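PDB 6I60: alpha-rhamnosidase from Dictyoglomus thermophilum, which probably hydrolyses terminal non-reducing alpha-L-rhamnose residues from alpha-L-rhamnosides. Local coordinates for residues R118-D121 with Q125-P128; L396-E399 with L403-S406; D533-Q538 with E583-G588. All coordinates share one frame; numbering follows the deposited sequence.

Contact 1: R118-D121 with Q125-P128; sequences RWWD and QESP
Trp120 and Glu126 form a single backbone bridge, CA to CA 5.0 Å, where the chain turns back after strand 112-120 of the N-terminal immunoglobulin-like domain. The turn leads on toward strand 133-137. The backbone bonds beside the bridge are weak: Ser127 N to Trp119 O is 3.3 Å and Asp121 N to Gln125 O is 3.4 Å. The shorter bonds are those to the Asp121 carboxylate. At the turn end, Asp121 takes two bonds from Gln125, one on each carboxylate oxygen. The bond from Gln125 N to Asp121 OD1 is 2.7 Å and runs almost along the C-O direction. Gln125 NE2 reaches OD2 of Asp121 on its syn lone pair, at 2.6 Å. The amide and carboxylate planes are only 13° apart. Asp121 CG sits between its own backbone N and carbonyl carbon (chi1 65°), which turns both oxygens toward Gln125. In the middle, Glu126 runs over one face of the Trp120 ring, its CG near the rim. The Glu126 CA makes a CH-pi contact over the five-membered ring, 4.1 Å from the Trp120 centroid. Lys92, outside the two segments, adds a cation-pi interaction with Trp120. Trp119 puts CD1 and NE1 against the CB and OG of Ser127. The NE1 of Trp119 and the OG of Ser127 both bond to the carbonyl oxygen of Tyr30, so this side is tied to the N-terminal tail. At the far end Arg118 pairs with Glu126 by charge alone. The OE1 of Glu126 lies over the centre of the Arg118 guanidinium face, 3.1 Å from NH1, and no N-H points at it.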
loop_
_atom_site.group_PDB
_atom_site.type_symbol
_atom_site.label_atom_id
_atom_site.label_comp_id
_atom_site.label_asym_id
_atom_site.label_seq_id
_atom_site.Cartn_x
_atom_site.Cartn_y
_atom_site.Cartn_z
ATOM N N ARG A 118 -28.760 -10.510 -4.567
ATOM C CA ARG A 118 -29.802 -10.164 -3.613
ATOM C C ARG A 118 -29.347 -10.539 -2.211
ATOM O O ARG A 118 -28.440 -11.355 -2.027
ATOM C CB ARG A 118 -31.121 -10.879 -3.929
ATOM C CG ARG A 118 -31.702 -10.573 -5.294
ATOM C CD ARG A 118 -33.069 -11.226 -5.472
ATOM N NE ARG A 118 -33.060 -12.646 -5.127
ATOM C CZ ARG A 118 -33.801 -13.568 -5.735
ATOM N NH1 ARG A 118 -34.616 -13.222 -6.721
ATOM N NH2 ARG A 118 -33.733 -14.835 -5.352
ATOM N N TRP A 119 -29.996 -9.942 -1.216
ATOM C CA TRP A 119 -29.680 -10.230 0.174
ATOM C C TRP A 119 -30.964 -10.279 0.985
ATOM O O TRP A 119 -31.944 -9.600 0.673
ATOM C CB TRP A 119 -28.712 -9.192 0.763
ATOM C CG TRP A 119 -29.347 -7.871 1.080
ATOM C CD1 TRP A 119 -29.845 -6.965 0.190
ATOM C CD2 TRP A 119 -29.545 -7.304 2.383
ATOM N NE1 TRP A 119 -30.344 -5.870 0.856
ATOM C CE2 TRP A 119 -30.170 -6.053 2.202
ATOM C CE3 TRP A 119 -29.254 -7.730 3.683
ATOM C CZ2 TRP A 119 -30.509 -5.226 3.272
ATOM C CZ3 TRP A 119 -29.592 -6.909 4.744
ATOM C CH2 TRP A 119 -30.214 -5.671 4.531
ATOM N N TRP A 120 -30.950 -11.105 2.025
ATOM C CA TRP A 120 -32.068 -11.239 2.945
ATOM C C TRP A 120 -31.694 -10.581 4.265
ATOM O O TRP A 120 -30.624 -10.854 4.819
ATOM C CB TRP A 120 -32.429 -12.711 3.159
ATOM C CG TRP A 120 -33.223 -13.312 2.034
ATOM C CD1 TRP A 120 -34.564 -13.566 2.023
ATOM C CD2 TRP A 120 -32.725 -13.737 0.759
ATOM N NE1 TRP A 120 -34.932 -14.120 0.821
ATOM C CE2 TRP A 120 -33.822 -14.236 0.027
ATOM C CE3 TRP A 120 -31.459 -13.744 0.164
ATOM C CZ2 TRP A 120 -33.691 -14.737 -1.268
ATOM C CZ3 TRP A 120 -31.332 -14.243 -1.123
ATOM C CH2 TRP A 120 -32.442 -14.732 -1.823
ATOM N N ASP A 121 -32.572 -9.715 4.762
ATOM C CA ASP A 121 -32.287 -8.953 5.970
ATOM C C ASP A 121 -32.549 -9.820 7.202
ATOM O O ASP A 121 -32.697 -11.042 7.116
ATOM C CB ASP A 121 -33.104 -7.665 5.979
ATOM C CG ASP A 121 -34.592 -7.917 6.067
ATOM O OD1 ASP A 121 -35.013 -9.081 5.890
ATOM O OD2 ASP A 121 -35.343 -6.951 6.312
ATOM N N GLN A 125 -36.690 -10.883 4.839
ATOM C CA GLN A 125 -37.357 -10.124 3.789
ATOM C C GLN A 125 -36.437 -10.031 2.578
ATOM O O GLN A 125 -35.288 -9.590 2.693
ATOM C CB GLN A 125 -37.741 -8.736 4.297
ATOM C CG GLN A 125 -38.500 -8.759 5.615
ATOM C CD GLN A 125 -38.855 -7.372 6.111
ATOM O OE1 GLN A 125 -39.980 -7.123 6.544
ATOM N NE2 GLN A 125 -37.892 -6.458 6.050
ATOM N N GLU A 126 -36.941 -10.456 1.424
ATOM C CA GLU A 126 -36.138 -10.512 0.213
ATOM C C GLU A 126 -35.981 -9.125 -0.395
ATOM O O GLU A 126 -36.931 -8.337 -0.438
ATOM C CB GLU A 126 -36.781 -11.462 -0.797
ATOM C CG GLU A 126 -35.963 -11.700 -2.052
ATOM C CD GLU A 126 -36.761 -12.389 -3.138
ATOM O OE1 GLU A 126 -36.147 -13.049 -4.001
ATOM O OE2 GLU A 126 -38.004 -12.271 -3.126
ATOM N N SER A 127 -34.771 -8.830 -0.865
ATOM C CA SER A 127 -34.418 -7.564 -1.485
ATOM C C SER A 127 -34.381 -7.698 -3.003
ATOM O O SER A 127 -34.144 -8.788 -3.531
ATOM C CB SER A 127 -33.051 -7.084 -0.987
ATOM O OG SER A 127 -32.353 -6.376 -1.998
ATOM N N PRO A 128 -34.621 -6.607 -3.731
ATOM C CA PRO A 128 -34.505 -6.652 -5.193
ATOM C C PRO A 128 -33.076 -6.935 -5.628
ATOM O O PRO A 128 -32.119 -6.838 -4.858
ATOM C CB PRO A 128 -34.961 -5.257 -5.636
ATOM C CG PRO A 128 -35.750 -4.724 -4.488
ATOM C CD PRO A 128 -35.128 -5.308 -3.258
#

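Contact 2: L396-E399 with L403-S406; sequences LTYE and LNYS
Asn404 carries its CG anti to the backbone N (chi1 -171°), and Tyr398 carries its own anti to the carbonyl carbon (chi1 -78°). These turns bring the Asn404 side chain over one face of the Tyr398 ring. The contact closes the short beta hairpin of strands 396-397 and 403-404, within the concanavalin-like family region. The CB of Asn404 makes a CH-pi contact 3.9 Å from the Tyr398 ring centroid, close to the ring normal. Beyond it the amide is stacked on the ring, its plane tilted 28° from that of the phenol. The Asn404 CG comes 3.4 Å from the Tyr398 CZ, so the overlap runs toward the hydroxyl end. In the backbone, Leu396 and Asn404 form an antiparallel hydrogen-bonded pair. Asn404 N donates a hydrogen bond to Leu396 O at 3.0 Å. The CB atoms of Leu396 and Asn404 meet at 4.0 Å on the same face of the hairpin. Next to them Thr397 and Leu403 are a non-hydrogen-bonded pair whose side chains diverge. Leu403 packs on Ala394 and Tyr438, whereas Leu396 touches Thr811 and His818 of the glycosidase domain. With an alanine here in place of Asn404, the outer half of the Tyr398 ring would probably lose its flat partner and be freer to turn. One backbone bond joins the two segments, and the amide stacked on the ring face probably limits how the tyrosine can turn.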
loop_
_atom_site.group_PDB
_atom_site.type_symbol
_atom_site.label_atom_id
_atom_site.label_comp_id
_atom_site.label_asym_id
_atom_site.label_seq_id
_atom_site.Cartn_x
_atom_site.Cartn_y
_atom_site.Cartn_z
ATOM N N LEU A 396 16.221 18.288 1.042
ATOM C CA LEU A 396 16.611 19.322 1.991
ATOM C C LEU A 396 17.314 20.469 1.271
ATOM O O LEU A 396 17.568 20.420 0.066
ATOM C CB LEU A 396 17.508 18.734 3.084
ATOM C CG LEU A 396 16.952 17.472 3.743
ATOM C CD1 LEU A 396 17.992 16.815 4.637
ATOM C CD2 LEU A 396 15.685 17.800 4.524
ATOM N N THR A 397 17.632 21.510 2.035
ATOM C CA THR A 397 18.295 22.693 1.514
ATOM C C THR A 397 19.461 23.069 2.418
ATOM O O THR A 397 19.575 22.600 3.553
ATOM C CB THR A 397 17.324 23.879 1.397
ATOM O OG1 THR A 397 17.994 24.987 0.785
ATOM C CG2 THR A 397 16.827 24.296 2.777
ATOM N N TYR A 398 20.333 23.924 1.894
ATOM C CA TYR A 398 21.441 24.483 2.652
ATOM C C TYR A 398 21.108 25.907 3.088
ATOM O O TYR A 398 20.155 26.526 2.610
ATOM C CB TYR A 398 22.730 24.463 1.824
ATOM C CG TYR A 398 23.388 23.102 1.752
ATOM C CD1 TYR A 398 23.484 22.295 2.879
ATOM C CD2 TYR A 398 23.911 22.622 0.557
ATOM C CE1 TYR A 398 24.084 21.050 2.818
ATOM C CE2 TYR A 398 24.512 21.378 0.486
ATOM C CZ TYR A 398 24.597 20.597 1.619
ATOM O OH TYR A 398 25.193 19.359 1.555
ATOM N N GLU A 399 21.918 26.426 4.012
ATOM C CA GLU A 399 21.670 27.765 4.539
ATOM C C GLU A 399 21.820 28.824 3.453
ATOM O O GLU A 399 21.077 29.813 3.434
ATOM C CB GLU A 399 22.614 28.050 5.706
ATOM C CG GLU A 399 22.372 29.386 6.390
ATOM C CD GLU A 399 23.019 29.468 7.759
ATOM O OE1 GLU A 399 22.558 30.283 8.585
ATOM O OE2 GLU A 399 23.988 28.719 8.007
ATOM N N LEU A 403 20.541 23.440 -2.965
ATOM C CA LEU A 403 19.925 22.158 -2.652
ATOM C C LEU A 403 20.908 21.217 -1.974
ATOM O O LEU A 403 22.100 21.197 -2.291
ATOM C CB LEU A 403 19.385 21.505 -3.923
ATOM C CG LEU A 403 17.890 21.679 -4.176
ATOM C CD1 LEU A 403 17.591 23.139 -4.344
ATOM C CD2 LEU A 403 17.453 20.910 -5.409
ATOM N N ASN A 404 20.391 20.427 -1.038
ATOM C CA ASN A 404 21.159 19.394 -0.355
ATOM C C ASN A 404 20.729 18.045 -0.916
ATOM O O ASN A 404 19.639 17.554 -0.603
ATOM C CB ASN A 404 20.938 19.465 1.154
ATOM C CG ASN A 404 21.874 18.560 1.924
ATOM O OD1 ASN A 404 21.690 18.340 3.120
ATOM N ND2 ASN A 404 22.886 18.031 1.245
ATOM N N TYR A 405 21.580 17.451 -1.750
ATOM C CA TYR A 405 21.299 16.159 -2.358
ATOM C C TYR A 405 21.844 14.994 -1.540
ATOM O O TYR A 405 21.968 13.884 -2.071
ATOM C CB TYR A 405 21.868 16.113 -3.777
ATOM C CG TYR A 405 21.473 17.291 -4.639
ATOM C CD1 TYR A 405 20.232 17.335 -5.262
ATOM C CD2 TYR A 405 22.344 18.355 -4.836
ATOM C CE1 TYR A 405 19.867 18.408 -6.053
ATOM C CE2 TYR A 405 21.987 19.434 -5.626
ATOM C CZ TYR A 405 20.748 19.453 -6.233
ATOM O OH TYR A 405 20.388 20.523 -7.019
ATOM N N SER A 406 22.164 15.220 -0.264
ATOM C CA SER A 406 22.806 14.179 0.535
ATOM C C SER A 406 21.876 12.993 0.762
ATOM O O SER A 406 22.305 11.837 0.672
ATOM C CB SER A 406 23.273 14.756 1.871
ATOM O OG SER A 406 24.123 15.874 1.683
#

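Contact 3: D533-Q538 with E583-G588; sequences DIRDAQ and EEHYEG
Arg535 presents its CB to the edge of the His585 ring, near the ring plane, while the CG of Glu584 lies over one ring face. At the edge of the Arg535 guanidinium, near its plane, lie Asp536 OD2, which is bonded, and Glu584 OE1, which is more distant. The contact joins the C-terminal part of helix 524-535 and the residues after it to the break between helices 580-584 and 586-599. It belongs to the six-hairpin glycosidase domain, the (alpha/alpha)6 barrel of this family. His585 sits at the N-cap position of helix 586-599. The CE1 of His585 is 3.6 Å from the CB of Arg535, and its ND1 is hydrogen-bonded to the hydroxyl of Tyr565. Arg535 grips Asp536 side-on, with NE and NH2 both on OD2; the NH2 to OD2 distance is 2.9 Å. Both nitrogens come from the same face of the carboxylate. The other carboxylate oxygen of Asp536 forms a salt bridge with Arg226, which links this region to strand 226-233. Between the segments, the salt bridge from Arg535 NH1 to Glu584 OE1 is long, 4.0 Å. A water also bridges the two residues, accepting from Arg535 NH1 and donating to Glu584 O. Three residues on from Arg535, the extended Gln538 side chain reaches helix 586-599 directly. The NE2 of Gln538 donates a nearly straight bond (166°) to Gly588 O at 2.7 Å, with that oxygen in the amide plane.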
loop_
_atom_site.group_PDB
_atom_site.type_symbol
_atom_site.label_atom_id
_atom_site.label_comp_id
_atom_site.label_asym_id
_atom_site.label_seq_id
_atom_site.Cartn_x
_atom_site.Cartn_y
_atom_site.Cartn_z
ATOM N N ASP A 533 4.035 -11.599 -3.897
ATOM C CA ASP A 533 5.464 -11.349 -4.069
ATOM C C ASP A 533 6.279 -12.069 -3.004
ATOM O O ASP A 533 7.354 -12.608 -3.291
ATOM C CB ASP A 533 5.745 -9.847 -4.033
ATOM C CG ASP A 533 5.197 -9.120 -5.247
ATOM O OD1 ASP A 533 4.747 -9.796 -6.196
ATOM O OD2 ASP A 533 5.215 -7.870 -5.249
ATOM N N ILE A 534 5.784 -12.082 -1.765
ATOM C CA ILE A 534 6.450 -12.832 -0.706
ATOM C C ILE A 534 6.384 -14.325 -0.992
ATOM O O ILE A 534 7.344 -15.065 -0.742
ATOM C CB ILE A 534 5.828 -12.481 0.658
ATOM C CG1 ILE A 534 6.004 -10.990 0.949
ATOM C CG2 ILE A 534 6.437 -13.325 1.765
ATOM C CD1 ILE A 534 4.791 -10.347 1.574
ATOM N N ARG A 535 5.256 -14.792 -1.533
ATOM C CA ARG A 535 5.132 -16.198 -1.899
ATOM C C ARG A 535 6.085 -16.559 -3.032
ATOM O O ARG A 535 6.629 -17.669 -3.064
ATOM C CB ARG A 535 3.685 -16.505 -2.288
ATOM C CG ARG A 535 3.404 -17.969 -2.573
ATOM C CD ARG A 535 2.326 -18.117 -3.633
ATOM N NE ARG A 535 2.652 -17.384 -4.854
ATOM C CZ ARG A 535 1.759 -16.750 -5.608
ATOM N NH1 ARG A 535 0.477 -16.758 -5.265
ATOM N NH2 ARG A 535 2.145 -16.110 -6.705
ATOM N N ASP A 536 6.305 -15.632 -3.965
ATOM C CA ASP A 536 7.206 -15.862 -5.087
ATOM C C ASP A 536 8.675 -15.787 -4.695
ATOM O O ASP A 536 9.537 -16.117 -5.518
ATOM C CB ASP A 536 6.926 -14.852 -6.206
ATOM C CG ASP A 536 5.775 -15.277 -7.104
ATOM O OD1 ASP A 536 5.575 -14.639 -8.160
ATOM O OD2 ASP A 536 5.068 -16.245 -6.752
ATOM N N ALA A 537 8.986 -15.360 -3.473
ATOM C CA ALA A 537 10.362 -15.289 -3.010
ATOM C C ALA A 537 10.643 -16.221 -1.842
ATOM O O ALA A 537 11.763 -16.215 -1.318
ATOM C CB ALA A 537 10.720 -13.849 -2.618
ATOM N N GLN A 538 9.666 -17.019 -1.422
ATOM C CA GLN A 538 9.878 -17.963 -0.334
ATOM C C GLN A 538 10.750 -19.116 -0.815
ATOM O O GLN A 538 10.426 -19.778 -1.806
ATOM C CB GLN A 538 8.538 -18.479 0.183
ATOM C CG GLN A 538 8.629 -19.218 1.506
ATOM C CD GLN A 538 7.270 -19.512 2.104
ATOM O OE1 GLN A 538 6.272 -19.601 1.389
ATOM N NE2 GLN A 538 7.224 -19.661 3.422
ATOM N N GLU A 583 -6.198 -19.097 3.607
ATOM C CA GLU A 583 -6.035 -20.448 3.078
ATOM C C GLU A 583 -5.077 -20.479 1.894
ATOM O O GLU A 583 -4.330 -21.450 1.729
ATOM C CB GLU A 583 -7.390 -21.024 2.664
ATOM C CG GLU A 583 -8.548 -20.634 3.569
ATOM C CD GLU A 583 -9.890 -21.104 3.032
ATOM O OE1 GLU A 583 -10.840 -21.238 3.834
ATOM O OE2 GLU A 583 -9.992 -21.338 1.809
ATOM N N GLU A 584 -5.081 -19.431 1.069
ATOM C CA GLU A 584 -4.242 -19.413 -0.123
ATOM C C GLU A 584 -2.756 -19.406 0.221
ATOM O O GLU A 584 -1.945 -19.951 -0.537
ATOM C CB GLU A 584 -4.602 -18.203 -0.986
ATOM C CG GLU A 584 -3.763 -18.043 -2.237
ATOM C CD GLU A 584 -4.019 -16.725 -2.935
ATOM O OE1 GLU A 584 -3.169 -16.308 -3.752
ATOM O OE2 GLU A 584 -5.072 -16.107 -2.665
ATOM N N HIS A 585 -2.379 -18.809 1.354
ATOM C CA HIS A 585 -0.981 -18.713 1.761
ATOM C C HIS A 585 -0.683 -19.516 3.025
ATOM O O HIS A 585 0.371 -19.322 3.641
ATOM C CB HIS A 585 -0.587 -17.249 1.969
ATOM C CG HIS A 585 -0.527 -16.450 0.704
ATOM N ND1 HIS A 585 0.527 -16.533 -0.181
ATOM C CD2 HIS A 585 -1.386 -15.542 0.181
ATOM C CE1 HIS A 585 0.311 -15.717 -1.197
ATOM N NE2 HIS A 585 -0.842 -15.104 -1.002
ATOM N N TYR A 586 -1.584 -20.421 3.419
ATOM C CA TYR A 586 -1.407 -21.135 4.682
ATOM C C TYR A 586 -0.181 -22.039 4.650
ATOM O O TYR A 586 0.550 -22.133 5.642
ATOM C CB TYR A 586 -2.658 -21.946 5.016
ATOM C CG TYR A 586 -2.582 -22.629 6.362
ATOM C CD1 TYR A 586 -2.237 -23.971 6.462
ATOM C CD2 TYR A 586 -2.842 -21.930 7.533
ATOM C CE1 TYR A 586 -2.158 -24.599 7.690
ATOM C CE2 TYR A 586 -2.768 -22.550 8.770
ATOM C CZ TYR A 586 -2.425 -23.886 8.841
ATOM O OH TYR A 586 -2.348 -24.514 10.063
ATOM N N GLU A 587 0.057 -22.717 3.525
ATOM C CA GLU A 587 1.237 -23.569 3.419
ATOM C C GLU A 587 2.523 -22.758 3.520
ATOM O O GLU A 587 3.513 -23.234 4.087
ATOM C CB GLU A 587 1.201 -24.356 2.109
ATOM C CG GLU A 587 0.444 -25.672 2.204
ATOM C CD GLU A 587 0.938 -26.704 1.207
ATOM O OE1 GLU A 587 1.641 -26.320 0.247
ATOM O OE2 GLU A 587 0.623 -27.900 1.385
ATOM N N GLY A 588 2.528 -21.536 2.982
ATOM C CA GLY A 588 3.682 -20.672 3.149
ATOM C C GLY A 588 3.912 -20.270 4.591
ATOM O O GLY A 588 5.060 -20.114 5.018
HETATM O O HOH W 1 -0.801 -18.892 -3.336
#

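The three contacts lie in different domains and do not touch. Contact 1 and contact 2 are about 62 Å apart between centres, on opposite sides of the chain's centre. Each closes a local turn in beta structure, and each has one ring covered by a neighbour's aliphatic carbon. Contact 3 is nearest the chain's centre, about 18 Å away, and joins helical segments 45 residues apart in sequence. All three are only partly buried. Charge enters contacts 1 and 3 through an arginine: contact 1 meets its carboxylate over the guanidinium face, while in contact 3 the carboxylate across the contact lies at the edge, at long range. Contact 2 has no charged pair across it and combines one backbone bond with amide-aromatic stacking.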